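Local coordinates for protein laminin subunit ALPHA-1 (Mus musculus, PDB 2JD4) that forms the LG4-5 domain pair of a basement membrane laminin chain, binds magnesium, and probably serves to attach laminin to cell surfaces, at residues Val236-Ala247 against Ser317-Gly328. The protein carries 4 engineered substitutions. Numbering follows the deposited sequence.
Sequences VLLGISSAKVDA and SADTNDPIYVGG. With MG (magnesium ion), chain D.
The carboxylates of Asp-246 and Asp-319 meet at a magnesium ion, each giving it OD2 at 2.2 Å, with three waters completing the five ligands found. Asp-246 OD2 also takes the backbone N-H of Asp-319 at 2.8 Å, on its anti side; Asp-246 OD1 accepts from a metal-bound water. From above its plane, the Asp-319 carboxylate receives the Ser-317 hydroxyl on OD1, and with the metal on OD2 this holds the group's rotation. Ser-241 O sits over the face of the Asp-322 carboxylate, 3.0 Å from CG: packing, not a hydrogen bond, as all three oxygens are acceptors; Asp-322 OD2 accepts from Asn-321 N. Replacing Asp-322 with an alanine would probably leave Asn-321 N without this acceptor and open a gap beside Ser-241 O. At the edge of the Tyr-325 ring, near its plane, sits Gly-239 O.

These loops continue from adjacent antiparallel strands, 236-241 and 322-326, of the laminin G beta-sandwich; the strand axes approach to 4.8 Å at 165°. Gly-239 and Tyr-325 form the hydrogen-bonded pair, and Gly-327 N donates a further hydrogen bond to Leu-237 O. Where the strands part, water 1 links Ser-241 N to Pro-323 O. On the face bearing Leu-238 and Val-326, Leu-238 CG and CD1 meet Ile-324 CG2. With CG1 anti to the carbonyl carbon in both (chi1 -56° and -61°), Ile-240 and Ile-324 lie alongside one another, Ile-240 CD1 3.6 Å from Ile-324 CG1. The Thr-320 and Ile-240 side chains cross at about a right angle, Ile-240 CG2 touching Thr-320 OG1 and CB; that hydroxyl is hydrogen-bonded to Tyr-216 O.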
loop_
_atom_site.group_PDB
_atom_site.type_symbol
_atom_site.label_atom_id
_atom_site.label_comp_id
_atom_site.label_asym_id
_atom_site.label_seq_id
_atom_site.Cartn_x
_atom_site.Cartn_y
_atom_site.Cartn_z
ATOM N N VAL A 236 -5.790 18.828 1.989
ATOM C CA VAL A 236 -4.429 18.779 2.492
ATOM C C VAL A 236 -3.753 17.529 1.936
ATOM O O VAL A 236 -4.355 16.463 1.903
ATOM C CB VAL A 236 -4.408 18.701 4.034
ATOM C CG1 VAL A 236 -2.980 18.475 4.519
ATOM C CG2 VAL A 236 -4.998 19.984 4.635
ATOM N N LEU A 237 -2.504 17.660 1.505
ATOM C CA LEU A 237 -1.769 16.518 0.971
ATOM C C LEU A 237 -0.742 15.992 1.973
ATOM O O LEU A 237 -0.723 14.796 2.282
ATOM C CB LEU A 237 -1.068 16.903 -0.339
ATOM C CG LEU A 237 -1.990 17.192 -1.535
ATOM C CD1 LEU A 237 -1.184 17.796 -2.687
ATOM C CD2 LEU A 237 -2.671 15.890 -1.979
ATOM N N LEU A 238 0.101 16.881 2.494
ATOM C CA LEU A 238 1.122 16.458 3.438
ATOM C C LEU A 238 1.597 17.570 4.369
ATOM O O LEU A 238 1.640 18.743 3.989
ATOM C CB LEU A 238 2.310 15.870 2.662
ATOM C CG LEU A 238 3.515 15.268 3.393
ATOM C CD1 LEU A 238 4.132 14.172 2.524
ATOM C CD2 LEU A 238 4.537 16.359 3.726
ATOM N N GLY A 239 1.941 17.180 5.598
ATOM C CA GLY A 239 2.431 18.121 6.586
ATOM C C GLY A 239 3.341 17.475 7.620
ATOM O O GLY A 239 3.079 16.367 8.104
ATOM N N ILE A 240 4.436 18.159 7.940
ATOM C CA ILE A 240 5.382 17.691 8.953
ATOM C C ILE A 240 5.663 18.932 9.791
ATOM O O ILE A 240 6.270 19.888 9.301
ATOM C CB ILE A 240 6.701 17.192 8.324
ATOM C CG1 ILE A 240 6.404 16.103 7.286
ATOM C CG2 ILE A 240 7.613 16.629 9.411
ATOM C CD1 ILE A 240 7.639 15.612 6.549
ATOM N N SER A 241 5.231 18.924 11.048
ATOM C CA SER A 241 5.404 20.106 11.886
ATOM C C SER A 241 5.812 19.868 13.334
ATOM O O SER A 241 5.421 18.879 13.954
ATOM C CB SER A 241 4.104 20.913 11.872
ATOM O OG SER A 241 4.183 22.048 12.721
ATOM N N SER A 242 6.613 20.789 13.866
ATOM C CA SER A 242 7.027 20.715 15.261
ATOM C C SER A 242 5.880 21.381 16.022
ATOM O O SER A 242 5.020 22.016 15.411
ATOM C CB SER A 242 8.312 21.509 15.486
ATOM O OG SER A 242 8.094 22.890 15.252
ATOM N N ALA A 243 5.857 21.241 17.342
ATOM C CA ALA A 243 4.803 21.857 18.136
ATOM C C ALA A 243 5.090 23.354 18.292
ATOM O O ALA A 243 4.331 24.081 18.933
ATOM C CB ALA A 243 4.717 21.185 19.508
ATOM N N LYS A 244 6.187 23.805 17.690
ATOM C CA LYS A 244 6.583 25.206 17.763
ATOM C C LYS A 244 6.405 25.971 16.451
ATOM O O LYS A 244 5.275 26.287 16.064
ATOM C CB LYS A 244 8.040 25.316 18.230
ATOM C CG LYS A 244 8.291 24.719 19.608
ATOM C CD LYS A 244 9.750 24.860 20.016
ATOM C CE LYS A 244 10.013 24.197 21.358
ATOM N NZ LYS A 244 9.193 24.796 22.447
ATOM N N VAL A 245 7.516 26.256 15.768
ATOM C CA VAL A 245 7.488 27.017 14.517
ATOM C C VAL A 245 7.930 26.257 13.249
ATOM O O VAL A 245 7.217 26.243 12.239
ATOM C CB VAL A 245 8.360 28.292 14.652
ATOM C CG1 VAL A 245 8.289 29.122 13.374
ATOM C CG2 VAL A 245 7.893 29.118 15.851
ATOM N N ASP A 246 9.108 25.646 13.293
ATOM C CA ASP A 246 9.635 24.906 12.145
ATOM C C ASP A 246 8.644 23.880 11.574
ATOM O O ASP A 246 8.157 23.011 12.300
ATOM C CB ASP A 246 10.939 24.208 12.544
ATOM C CG ASP A 246 12.087 25.189 12.742
ATOM O OD1 ASP A 246 11.815 26.393 12.925
ATOM O OD2 ASP A 246 13.254 24.753 12.717
ATOM N N ALA A 247 8.363 23.981 10.275
ATOM C CA ALA A 247 7.430 23.059 9.619
ATOM C C ALA A 247 7.343 23.240 8.103
ATOM O O ALA A 247 7.771 24.261 7.561
ATOM C CB ALA A 247 6.040 23.221 10.227
ATOM N N SER A 317 17.382 25.528 8.084
ATOM C CA SER A 317 16.985 24.202 8.538
ATOM C C SER A 317 15.574 24.147 9.113
ATOM O O SER A 317 15.216 24.933 9.989
ATOM C CB SER A 317 17.978 23.687 9.583
ATOM O OG SER A 317 17.569 22.437 10.114
ATOM N N ALA A 318 14.764 23.226 8.595
ATOM C CA ALA A 318 13.407 23.043 9.096
ATOM C C ALA A 318 13.582 21.962 10.145
ATOM O O ALA A 318 13.547 20.765 9.846
ATOM C CB ALA A 318 12.484 22.569 7.991
ATOM N N ASP A 319 13.790 22.392 11.379
ATOM C CA ASP A 319 14.025 21.458 12.461
ATOM C C ASP A 319 12.788 20.772 12.998
ATOM O O ASP A 319 12.315 21.077 14.090
ATOM C CB ASP A 319 14.786 22.161 13.581
ATOM C CG ASP A 319 16.113 22.710 13.102
ATOM O OD1 ASP A 319 16.976 21.903 12.688
ATOM O OD2 ASP A 319 16.285 23.943 13.115
ATOM N N THR A 320 12.267 19.842 12.204
ATOM C CA THR A 320 11.104 19.069 12.599
ATOM C C THR A 320 11.653 17.792 13.212
ATOM O O THR A 320 12.824 17.456 13.031
ATOM C CB THR A 320 10.228 18.683 11.388
ATOM O OG1 THR A 320 10.918 17.716 10.583
ATOM C CG2 THR A 320 9.917 19.908 10.541
ATOM N N ASN A 321 10.801 17.089 13.941
ATOM C CA ASN A 321 11.168 15.831 14.574
ATOM C C ASN A 321 9.809 15.280 14.940
ATOM O O ASN A 321 9.547 14.934 16.094
ATOM C CB ASN A 321 12.003 16.082 15.834
ATOM C CG ASN A 321 12.811 14.866 16.247
ATOM O OD1 ASN A 321 13.530 14.893 17.246
ATOM N ND2 ASN A 321 12.699 13.790 15.474
ATOM N N ASP A 322 8.946 15.203 13.930
ATOM C CA ASP A 322 7.577 14.762 14.128
ATOM C C ASP A 322 7.050 13.851 13.022
ATOM O O ASP A 322 7.697 13.663 11.994
ATOM C CB ASP A 322 6.699 16.003 14.258
ATOM C CG ASP A 322 7.194 16.947 15.345
ATOM O OD1 ASP A 322 6.566 17.005 16.417
ATOM O OD2 ASP A 322 8.222 17.618 15.129
ATOM N N PRO A 323 5.864 13.257 13.237
ATOM C CA PRO A 323 5.271 12.363 12.238
ATOM C C PRO A 323 4.880 13.070 10.947
ATOM O O PRO A 323 4.747 14.294 10.902
ATOM C CB PRO A 323 4.051 11.786 12.967
ATOM C CG PRO A 323 4.463 11.837 14.410
ATOM C CD PRO A 323 5.115 13.192 14.504
ATOM N N ILE A 324 4.703 12.283 9.894
ATOM C CA ILE A 324 4.305 12.814 8.602
ATOM C C ILE A 324 2.809 12.565 8.442
ATOM O O ILE A 324 2.364 11.417 8.408
ATOM C CB ILE A 324 5.043 12.104 7.445
ATOM C CG1 ILE A 324 6.555 12.317 7.571
ATOM C CG2 ILE A 324 4.548 12.642 6.106
ATOM C CD1 ILE A 324 7.359 11.560 6.526
ATOM N N TYR A 325 2.038 13.640 8.353
ATOM C CA TYR A 325 0.596 13.524 8.188
ATOM C C TYR A 325 0.225 13.611 6.719
ATOM O O TYR A 325 0.575 14.572 6.038
ATOM C CB TYR A 325 -0.124 14.603 9.008
ATOM C CG TYR A 325 -0.243 14.220 10.468
ATOM C CD1 TYR A 325 0.835 14.371 11.344
ATOM C CD2 TYR A 325 -1.397 13.594 10.947
ATOM C CE1 TYR A 325 0.768 13.895 12.662
ATOM C CE2 TYR A 325 -1.476 13.118 12.254
ATOM C CZ TYR A 325 -0.387 13.267 13.106
ATOM O OH TYR A 325 -0.449 12.763 14.387
ATOM N N VAL A 326 -0.476 12.587 6.236
ATOM C CA VAL A 326 -0.874 12.529 4.833
ATOM C C VAL A 326 -2.380 12.623 4.618
ATOM O O VAL A 326 -3.149 11.896 5.236
ATOM C CB VAL A 326 -0.380 11.217 4.180
ATOM C CG1 VAL A 326 -0.677 11.246 2.694
ATOM C CG2 VAL A 326 1.115 11.027 4.440
ATOM N N GLY A 327 -2.794 13.531 3.740
ATOM C CA GLY A 327 -4.211 13.680 3.438
ATOM C C GLY A 327 -5.062 14.446 4.438
ATOM O O GLY A 327 -6.278 14.570 4.243
ATOM N N GLY A 328 -4.442 14.961 5.498
ATOM C CA GLY A 328 -5.182 15.703 6.512
ATOM C C GLY A 328 -4.546 15.571 7.886
ATOM O O GLY A 328 -3.416 15.097 8.002
HETATM MG MG MG D . 15.071 25.726 13.553
HETATM O O HOH W 1 3.762 16.672 11.933
HETATM O O HOH W 2 13.881 27.589 13.840
HETATM O O HOH W 3 15.996 26.638 11.815
HETATM O O HOH W 4 14.499 24.869 15.263
#